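Local coordinates for exported gluconolactonase (Xanthomonas campestris pv. campestris, PDB 3DR2), which probably hydrolyses glucono-lactone to gluconate as a calcium-binding six-bladed beta-propeller lactonase of the SMP-30 family, at residues F146-R154 with L187-F195; G213-A221 with R230-P241. All blocks are in the same frame, centred on the assembly; numbering follows the deposited sequence.

Overall arrangement
Both contacts lie in the six-bladed propeller, their centres about 13 Å apart. Contact 1 comes first along the chain and is complete before contact 2 begins. It joins two neighbouring sheets: strand 144-147 belongs to one, strand 190-195 is an edge strand of the next, the one nearest the propeller axis. Contact 2 pairs strands 216-223 and 226-234, the last two strands of that second sheet. The contacts therefore sit at the two sides of one four-stranded blade. They touch directly, through Asp188 and Gly213 and through Leu187 with Phe220 and Arg230. Contact 1 carries Asn191, a calcium ligand; contact 2 is partly buried, its centre farther from that of the chain (15 Å against 11 Å).

Contact 1: residues F146-R154 with L187-F195. With CA (calcium ion), chain D.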
loop_
_atom_site.group_PDB
_atom_site.type_symbol
_atom_site.label_atom_id
_atom_site.label_comp_id
_atom_site.label_asym_id
_atom_site.label_seq_id
_atom_site.Cartn_x
_atom_site.Cartn_y
_atom_site.Cartn_z
ATOM N N PHE A 146 -7.602 19.178 -14.941
ATOM C CA PHE A 146 -7.499 18.334 -13.756
ATOM C C PHE A 146 -8.077 18.970 -12.503
ATOM O O PHE A 146 -8.291 20.179 -12.448
ATOM C CB PHE A 146 -6.035 17.939 -13.533
ATOM C CG PHE A 146 -5.129 19.089 -13.156
ATOM C CD1 PHE A 146 -4.907 19.407 -11.820
ATOM C CD2 PHE A 146 -4.452 19.812 -14.136
ATOM C CE1 PHE A 146 -4.020 20.422 -11.458
ATOM C CE2 PHE A 146 -3.562 20.830 -13.791
ATOM C CZ PHE A 146 -3.343 21.135 -12.446
ATOM N N THR A 147 -8.349 18.131 -11.506
ATOM C CA THR A 147 -8.899 18.576 -10.232
ATOM C C THR A 147 -7.786 18.600 -9.189
ATOM O O THR A 147 -6.879 17.761 -9.207
ATOM C CB THR A 147 -9.998 17.624 -9.745
ATOM O OG1 THR A 147 -9.477 16.284 -9.687
ATOM C CG2 THR A 147 -11.187 17.666 -10.687
ATOM N N ASP A 148 -7.865 19.552 -8.267
ATOM C CA ASP A 148 -6.836 19.681 -7.252
ATOM C C ASP A 148 -7.318 19.703 -5.797
ATOM O O ASP A 148 -7.142 20.692 -5.092
ATOM C CB ASP A 148 -6.005 20.940 -7.531
ATOM C CG ASP A 148 -4.714 20.971 -6.743
ATOM O OD1 ASP A 148 -4.294 22.067 -6.313
ATOM O OD2 ASP A 148 -4.110 19.899 -6.555
ATOM N N PRO A 149 -7.937 18.610 -5.329
ATOM C CA PRO A 149 -8.406 18.570 -3.944
ATOM C C PRO A 149 -7.178 18.309 -3.066
ATOM O O PRO A 149 -6.109 17.977 -3.581
ATOM C CB PRO A 149 -9.381 17.399 -3.953
ATOM C CG PRO A 149 -8.691 16.442 -4.878
ATOM C CD PRO A 149 -8.229 17.341 -6.021
ATOM N N PRO A 150 -7.305 18.459 -1.739
ATOM C CA PRO A 150 -6.176 18.233 -0.827
ATOM C C PRO A 150 -6.051 16.821 -0.249
ATOM O O PRO A 150 -5.351 16.624 0.743
ATOM C CB PRO A 150 -6.432 19.255 0.268
ATOM C CG PRO A 150 -7.913 19.158 0.409
ATOM C CD PRO A 150 -8.407 19.137 -1.034
ATOM N N PHE A 151 -6.710 15.843 -0.858
ATOM C CA PHE A 151 -6.647 14.477 -0.338
ATOM C C PHE A 151 -5.224 13.969 -0.125
ATOM O O PHE A 151 -4.937 13.317 0.884
ATOM C CB PHE A 151 -7.413 13.527 -1.262
ATOM C CG PHE A 151 -8.902 13.733 -1.239
ATOM C CD1 PHE A 151 -9.622 13.561 -0.059
ATOM C CD2 PHE A 151 -9.586 14.109 -2.391
ATOM C CE1 PHE A 151 -11.001 13.761 -0.031
ATOM C CE2 PHE A 151 -10.964 14.311 -2.370
ATOM C CZ PHE A 151 -11.672 14.137 -1.188
ATOM N N GLY A 152 -4.334 14.274 -1.065
ATOM C CA GLY A 152 -2.953 13.833 -0.957
ATOM C C GLY A 152 -2.141 14.507 0.139
ATOM O O GLY A 152 -0.999 14.126 0.391
ATOM N N LEU A 153 -2.727 15.504 0.796
ATOM C CA LEU A 153 -2.036 16.231 1.860
ATOM C C LEU A 153 -2.526 15.876 3.260
ATOM O O LEU A 153 -2.007 16.400 4.249
ATOM C CB LEU A 153 -2.217 17.738 1.673
ATOM C CG LEU A 153 -1.726 18.356 0.369
ATOM C CD1 LEU A 153 -2.067 19.848 0.352
ATOM C CD2 LEU A 153 -0.230 18.142 0.247
ATOM N N ARG A 154 -3.509 14.988 3.354
ATOM C CA ARG A 154 -4.063 14.652 4.655
ATOM C C ARG A 154 -4.249 13.161 4.915
ATOM O O ARG A 154 -5.129 12.760 5.676
ATOM C CB ARG A 154 -5.384 15.408 4.826
ATOM C CG ARG A 154 -5.181 16.935 4.855
ATOM C CD ARG A 154 -6.433 17.731 4.482
ATOM N NE ARG A 154 -6.183 19.176 4.536
ATOM C CZ ARG A 154 -7.036 20.108 4.116
ATOM N NH1 ARG A 154 -8.209 19.761 3.603
ATOM N NH2 ARG A 154 -6.720 21.395 4.211
ATOM N N LEU A 187 -13.848 24.688 -6.129
ATOM C CA LEU A 187 -14.896 23.810 -5.627
ATOM C C LEU A 187 -14.511 23.268 -4.254
ATOM O O LEU A 187 -13.499 23.666 -3.679
ATOM C CB LEU A 187 -15.120 22.649 -6.608
ATOM C CG LEU A 187 -15.375 22.988 -8.086
ATOM C CD1 LEU A 187 -14.049 23.255 -8.790
ATOM C CD2 LEU A 187 -16.087 21.832 -8.765
ATOM N N ASP A 188 -15.329 22.364 -3.727
ATOM C CA ASP A 188 -15.062 21.760 -2.428
ATOM C C ASP A 188 -14.629 20.325 -2.692
ATOM O O ASP A 188 -15.469 19.465 -2.953
ATOM C CB ASP A 188 -16.328 21.761 -1.569
ATOM C CG ASP A 188 -16.046 21.462 -0.108
ATOM O OD1 ASP A 188 -14.952 20.944 0.210
ATOM O OD2 ASP A 188 -16.928 21.738 0.732
ATOM N N HIS A 189 -13.325 20.075 -2.641
ATOM C CA HIS A 189 -12.788 18.741 -2.893
ATOM C C HIS A 189 -13.187 18.211 -4.270
ATOM O O HIS A 189 -13.788 17.134 -4.388
ATOM C CB HIS A 189 -13.257 17.775 -1.805
ATOM C CG HIS A 189 -12.647 18.040 -0.465
ATOM N ND1 HIS A 189 -11.526 17.380 -0.012
ATOM C CD2 HIS A 189 -12.978 18.927 0.503
ATOM C CE1 HIS A 189 -11.193 17.848 1.177
ATOM N NE2 HIS A 189 -12.059 18.786 1.513
ATOM N N PRO A 190 -12.865 18.970 -5.333
ATOM C CA PRO A 190 -13.195 18.546 -6.695
ATOM C C PRO A 190 -12.505 17.206 -6.872
ATOM O O PRO A 190 -11.384 17.026 -6.403
ATOM C CB PRO A 190 -12.596 19.654 -7.557
ATOM C CG PRO A 190 -11.426 20.121 -6.739
ATOM C CD PRO A 190 -12.030 20.183 -5.352
ATOM N N ASN A 191 -13.165 16.264 -7.531
ATOM C CA ASN A 191 -12.585 14.939 -7.667
ATOM C C ASN A 191 -12.511 14.453 -9.111
ATOM O O ASN A 191 -11.495 14.638 -9.784
ATOM C CB ASN A 191 -13.395 13.961 -6.814
ATOM C CG ASN A 191 -12.593 12.754 -6.404
ATOM O OD1 ASN A 191 -11.764 12.278 -7.168
ATOM N ND2 ASN A 191 -12.838 12.243 -5.200
ATOM N N GLY A 192 -13.579 13.826 -9.588
ATOM C CA GLY A 192 -13.576 13.353 -10.959
ATOM C C GLY A 192 -14.015 14.443 -11.913
ATOM O O GLY A 192 -14.548 15.467 -11.491
ATOM N N LEU A 193 -13.778 14.237 -13.201
ATOM C CA LEU A 193 -14.194 15.210 -14.202
ATOM C C LEU A 193 -14.246 14.543 -15.561
ATOM O O LEU A 193 -13.580 13.528 -15.785
ATOM C CB LEU A 193 -13.237 16.407 -14.254
ATOM C CG LEU A 193 -11.875 16.234 -14.937
ATOM C CD1 LEU A 193 -11.229 17.602 -15.147
ATOM C CD2 LEU A 193 -10.981 15.339 -14.098
ATOM N N ALA A 194 -15.047 15.118 -16.452
ATOM C CA ALA A 194 -15.216 14.604 -17.805
ATOM C C ALA A 194 -16.043 15.580 -18.637
ATOM O O ALA A 194 -16.925 16.262 -18.116
ATOM C CB ALA A 194 -15.916 13.245 -17.764
ATOM N N PHE A 195 -15.749 15.638 -19.933
ATOM C CA PHE A 195 -16.480 16.506 -20.857
ATOM C C PHE A 195 -17.617 15.756 -21.524
ATOM O O PHE A 195 -17.582 14.532 -21.642
ATOM C CB PHE A 195 -15.564 17.009 -21.979
ATOM C CG PHE A 195 -14.888 18.304 -21.682
ATOM C CD1 PHE A 195 -13.509 18.359 -21.522
ATOM C CD2 PHE A 195 -15.625 19.480 -21.587
ATOM C CE1 PHE A 195 -12.874 19.566 -21.275
ATOM C CE2 PHE A 195 -14.998 20.692 -21.339
ATOM C CZ PHE A 195 -13.620 20.736 -21.182
HETATM CA CA CA D . -10.505 10.364 -7.801
HETATM O O HOH W 1 -11.689 10.893 -9.815
HETATM O O HOH W 2 -9.345 9.816 -5.605
HETATM O O HOH W 3 -8.679 10.016 -9.332
HETATM O O HOH W 4 -11.258 8.325 -8.933
#
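His189, Thr147 and Pro190 bury the most surface here. The Thr147 hydroxyl donates to the backbone O of Asn191, with OG1 and O 2.6 Å apart. The bond lies in the carbonyl plane and uses a lone pair. With OG1 between the backbone N and the carbonyl carbon (chi1 55°), the hydroxyl is directed at that oxygen. Thr147 CB also rests against Pro190 CB at 4.0 Å. Pro190 packs on the backbone that follows Thr147, its CG 3.9 Å from Asp148 N and its CD against Pro149 CB. The Pro190 carbonyl points its oxygen end-on at the ring of Pro149, CG to O 3.1 Å; this buried oxygen has no hydrogen-bond partner in the model. The His189 ring lies across Pro150 at about a right angle and reaches over one face of the Phe151 ring, toward its rim. Its plane is at 50° to the Phe151 ring, with centroids 4.9 Å apart.

The CB of Asn191 points away from segment 146-154. Asn191 OD1 binds the calcium ion at 2.4 Å, and four waters are also bound. Glu48, Asn134 and Asp242 complete the site, while Asn191 ND2 bonds to Thr207. The contact packs strand 144-147 and the loop after it against strand 190-195, the inner strand of the next blade. Strand 169-174 touches Pro150 and Pro190, and strand 136-138 touches Leu193.

Contact 2: residues G213-A221 with R230-P241; sequences GSVEITAFA and RRHFASVPDGLP
Strands 216-221 and 230-234 run antiparallel, their short axes 4.4 Å apart at closest approach and 135° between directions. Ala219 and Arg231 form a hydrogen-bonded pair; the bond from Ala219 N to Arg231 O is 2.8 Å and almost straight, at 177°. Thr218 and His232 form a non-hydrogen-bonded pair. Ile217 then faces both Phe233 and Ala234, and its O accepts from both their N atoms. This is a classic beta bulge, which shifts the register by one residue.

Ile217 and Ala219 point to the same face as Arg231 and Ala234. Ile217 CG2 meets Phe233 CD1 at 3.8 Å, the two side chains lying side by side. Its other branch, CG1, slides past Pro241 CB. On the Arg231 guanidinium, Ala219 CB sits over the centre of one face, while NH1 bonds to Asp229.

The strands are the outer hairpin of a four-stranded propeller blade. Strand 201-206 flanks it on one side, and strand 252-254 of the next blade touches Ile217, Phe233 and Pro241.

Phe220 and Arg230 lie alongside one another, pointing the same way. CZ of the ring sits over one face of the guanidinium, and CE1 is 3.4 Å from Arg230 CD. Arg230 NH2 bonds to the backbone O of Asp186. Glu216 OE2 comes in the plane of the His232 ring at its edge, 3.2 Å from CD2. The Glu216 carboxylate also takes bonds from Ser214 and Thr218, which fix its rotation. Val215 CG1, anti to the backbone N (chi1 171°), presses on Pro241 CD at a tight 3.5 Å. Water 5 links Val215 O to Val236 N.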
loop_
_atom_site.group_PDB
_atom_site.type_symbol
_atom_site.label_atom_id
_atom_site.label_comp_id
_atom_site.label_asym_id
_atom_site.label_seq_id
_atom_site.Cartn_x
_atom_site.Cartn_y
_atom_site.Cartn_z
ATOM N N GLY A 213 -20.000 21.917 0.110
ATOM C CA GLY A 213 -20.205 20.929 1.157
ATOM C C GLY A 213 -21.018 19.746 0.665
ATOM O O GLY A 213 -21.049 18.684 1.286
ATOM N N SER A 214 -21.672 19.935 -0.473
ATOM C CA SER A 214 -22.499 18.902 -1.072
ATOM C C SER A 214 -21.656 17.852 -1.793
ATOM O O SER A 214 -20.663 18.187 -2.436
ATOM C CB SER A 214 -23.460 19.545 -2.073
ATOM O OG SER A 214 -24.291 18.580 -2.690
ATOM N N VAL A 215 -22.035 16.585 -1.655
ATOM C CA VAL A 215 -21.340 15.509 -2.360
ATOM C C VAL A 215 -22.196 15.357 -3.606
ATOM O O VAL A 215 -23.356 14.950 -3.519
ATOM C CB VAL A 215 -21.349 14.188 -1.570
ATOM C CG1 VAL A 215 -20.817 13.069 -2.450
ATOM C CG2 VAL A 215 -20.489 14.318 -0.323
ATOM N N GLU A 216 -21.633 15.676 -4.766
ATOM C CA GLU A 216 -22.408 15.626 -5.990
ATOM C C GLU A 216 -21.539 15.685 -7.234
ATOM O O GLU A 216 -20.317 15.825 -7.166
ATOM C CB GLU A 216 -23.342 16.840 -6.036
ATOM C CG GLU A 216 -22.553 18.155 -6.122
ATOM C CD GLU A 216 -23.418 19.393 -6.312
ATOM O OE1 GLU A 216 -23.134 20.177 -7.244
ATOM O OE2 GLU A 216 -24.370 19.587 -5.530
ATOM N N ILE A 217 -22.206 15.572 -8.374
ATOM C CA ILE A 217 -21.561 15.713 -9.664
ATOM C C ILE A 217 -22.121 17.057 -10.103
ATOM O O ILE A 217 -23.343 17.255 -10.145
ATOM C CB ILE A 217 -21.984 14.638 -10.676
ATOM C CG1 ILE A 217 -21.517 13.261 -10.199
ATOM C CG2 ILE A 217 -21.372 14.949 -12.042
ATOM C CD1 ILE A 217 -21.882 12.136 -11.147
ATOM N N THR A 218 -21.222 17.987 -10.397
ATOM C CA THR A 218 -21.600 19.331 -10.804
ATOM C C THR A 218 -21.344 19.519 -12.294
ATOM O O THR A 218 -20.427 18.926 -12.850
ATOM C CB THR A 218 -20.775 20.366 -10.017
ATOM O OG1 THR A 218 -20.808 20.033 -8.624
ATOM C CG2 THR A 218 -21.333 21.765 -10.217
ATOM N N ALA A 219 -22.160 20.347 -12.937
ATOM C CA ALA A 219 -21.998 20.609 -14.358
ATOM C C ALA A 219 -21.699 22.085 -14.585
ATOM O O ALA A 219 -22.258 22.955 -13.918
ATOM C CB ALA A 219 -23.257 20.207 -15.111
ATOM N N PHE A 220 -20.802 22.352 -15.526
ATOM C CA PHE A 220 -20.410 23.715 -15.877
ATOM C C PHE A 220 -20.559 23.901 -17.375
ATOM O O PHE A 220 -20.488 22.940 -18.145
ATOM C CB PHE A 220 -18.943 23.962 -15.535
ATOM C CG PHE A 220 -18.651 24.049 -14.069
ATOM C CD1 PHE A 220 -18.753 25.261 -13.398
ATOM C CD2 PHE A 220 -18.205 22.930 -13.370
ATOM C CE1 PHE A 220 -18.409 25.362 -12.058
ATOM C CE2 PHE A 220 -17.858 23.018 -12.028
ATOM C CZ PHE A 220 -17.956 24.238 -11.366
ATOM N N ALA A 221 -20.757 25.145 -17.792
ATOM C CA ALA A 221 -20.859 25.450 -19.206
ATOM C C ALA A 221 -19.462 25.886 -19.630
ATOM O O ALA A 221 -18.886 26.794 -19.036
ATOM C CB ALA A 221 -21.857 26.587 -19.441
ATOM N N ARG A 230 -22.728 27.302 -13.225
ATOM C CA ARG A 230 -22.507 26.181 -12.320
ATOM C C ARG A 230 -23.866 25.645 -11.863
ATOM O O ARG A 230 -24.760 26.424 -11.511
ATOM C CB ARG A 230 -21.705 26.688 -11.127
ATOM C CG ARG A 230 -21.180 25.663 -10.157
ATOM C CD ARG A 230 -20.113 26.373 -9.339
ATOM N NE ARG A 230 -19.414 25.534 -8.377
ATOM C CZ ARG A 230 -18.235 25.853 -7.852
ATOM N NH1 ARG A 230 -17.635 26.981 -8.212
ATOM N NH2 ARG A 230 -17.665 25.055 -6.961
ATOM N N ARG A 231 -24.023 24.326 -11.861
ATOM C CA ARG A 231 -25.287 23.719 -11.456
ATOM C C ARG A 231 -25.117 22.265 -11.022
ATOM O O ARG A 231 -24.198 21.573 -11.467
ATOM C CB ARG A 231 -26.272 23.768 -12.622
ATOM C CG ARG A 231 -25.722 23.099 -13.872
ATOM C CD ARG A 231 -26.651 23.230 -15.061
ATOM N NE ARG A 231 -26.128 22.542 -16.241
ATOM C CZ ARG A 231 -25.079 22.946 -16.957
ATOM N NH1 ARG A 231 -24.415 24.049 -16.627
ATOM N NH2 ARG A 231 -24.701 22.246 -18.018
ATOM N N HIS A 232 -26.019 21.808 -10.160
ATOM C CA HIS A 232 -25.995 20.432 -9.692
ATOM C C HIS A 232 -26.482 19.554 -10.836
ATOM O O HIS A 232 -27.506 19.846 -11.452
ATOM C CB HIS A 232 -26.918 20.267 -8.481
ATOM C CG HIS A 232 -27.177 18.839 -8.105
ATOM N ND1 HIS A 232 -28.101 18.052 -8.757
ATOM C CD2 HIS A 232 -26.637 18.061 -7.137
ATOM C CE1 HIS A 232 -28.122 16.851 -8.206
ATOM N NE2 HIS A 232 -27.244 16.831 -7.221
ATOM N N PHE A 233 -25.742 18.487 -11.126
ATOM C CA PHE A 233 -26.118 17.583 -12.202
ATOM C C PHE A 233 -26.745 16.302 -11.667
ATOM O O PHE A 233 -27.798 15.877 -12.139
ATOM C CB PHE A 233 -24.904 17.246 -13.075
ATOM C CG PHE A 233 -25.170 16.168 -14.088
ATOM C CD1 PHE A 233 -24.740 14.862 -13.863
ATOM C CD2 PHE A 233 -25.878 16.449 -15.256
ATOM C CE1 PHE A 233 -25.012 13.850 -14.786
ATOM C CE2 PHE A 233 -26.157 15.438 -16.187
ATOM C CZ PHE A 233 -25.724 14.144 -15.951
ATOM N N ALA A 234 -26.102 15.680 -10.686
ATOM C CA ALA A 234 -26.653 14.459 -10.122
ATOM C C ALA A 234 -25.989 14.054 -8.825
ATOM O O ALA A 234 -24.890 14.500 -8.502
ATOM C CB ALA A 234 -26.544 13.317 -11.133
ATOM N N SER A 235 -26.688 13.210 -8.078
ATOM C CA SER A 235 -26.188 12.674 -6.822
ATOM C C SER A 235 -26.289 11.171 -6.994
ATOM O O SER A 235 -27.265 10.686 -7.563
ATOM C CB SER A 235 -27.073 13.099 -5.642
ATOM O OG SER A 235 -27.060 14.503 -5.454
ATOM N N VAL A 236 -25.285 10.427 -6.547
ATOM C CA VAL A 236 -25.368 8.978 -6.660
ATOM C C VAL A 236 -26.083 8.486 -5.408
ATOM O O VAL A 236 -25.936 9.066 -4.333
ATOM C CB VAL A 236 -23.976 8.307 -6.771
ATOM C CG1 VAL A 236 -23.343 8.666 -8.104
ATOM C CG2 VAL A 236 -23.078 8.733 -5.609
ATOM N N PRO A 237 -26.876 7.415 -5.533
ATOM C CA PRO A 237 -27.608 6.873 -4.387
ATOM C C PRO A 237 -26.755 6.592 -3.154
ATOM O O PRO A 237 -27.146 6.925 -2.037
ATOM C CB PRO A 237 -28.240 5.607 -4.956
ATOM C CG PRO A 237 -28.492 5.985 -6.384
ATOM C CD PRO A 237 -27.193 6.664 -6.760
ATOM N N ASP A 238 -25.583 6.000 -3.356
ATOM C CA ASP A 238 -24.720 5.662 -2.232
ATOM C C ASP A 238 -23.242 5.960 -2.433
ATOM O O ASP A 238 -22.707 5.817 -3.530
ATOM C CB ASP A 238 -24.884 4.180 -1.907
ATOM C CG ASP A 238 -26.281 3.841 -1.451
ATOM O OD1 ASP A 238 -26.637 4.222 -0.314
ATOM O OD2 ASP A 238 -27.026 3.203 -2.228
ATOM N N GLY A 239 -22.584 6.368 -1.357
ATOM C CA GLY A 239 -21.167 6.645 -1.431
ATOM C C GLY A 239 -20.808 7.923 -2.154
ATOM O O GLY A 239 -21.612 8.853 -2.254
ATOM N N LEU A 240 -19.592 7.952 -2.681
ATOM C CA LEU A 240 -19.085 9.128 -3.369
ATOM C C LEU A 240 -18.939 8.977 -4.872
ATOM O O LEU A 240 -18.464 7.950 -5.356
ATOM C CB LEU A 240 -17.708 9.482 -2.811
ATOM C CG LEU A 240 -17.545 9.568 -1.294
ATOM C CD1 LEU A 240 -16.077 9.490 -0.928
ATOM C CD2 LEU A 240 -18.171 10.848 -0.795
ATOM N N PRO A 241 -19.361 10.000 -5.633
ATOM C CA PRO A 241 -19.217 9.921 -7.087
ATOM C C PRO A 241 -17.769 10.381 -7.293
ATOM O O PRO A 241 -17.500 11.559 -7.520
ATOM C CB PRO A 241 -20.246 10.933 -7.590
ATOM C CG PRO A 241 -20.268 11.962 -6.504
ATOM C CD PRO A 241 -20.231 11.126 -5.246
HETATM O O HOH W 5 -23.574 12.166 -4.614
HETATM O O HOH W 6 -23.449 23.366 -19.886
#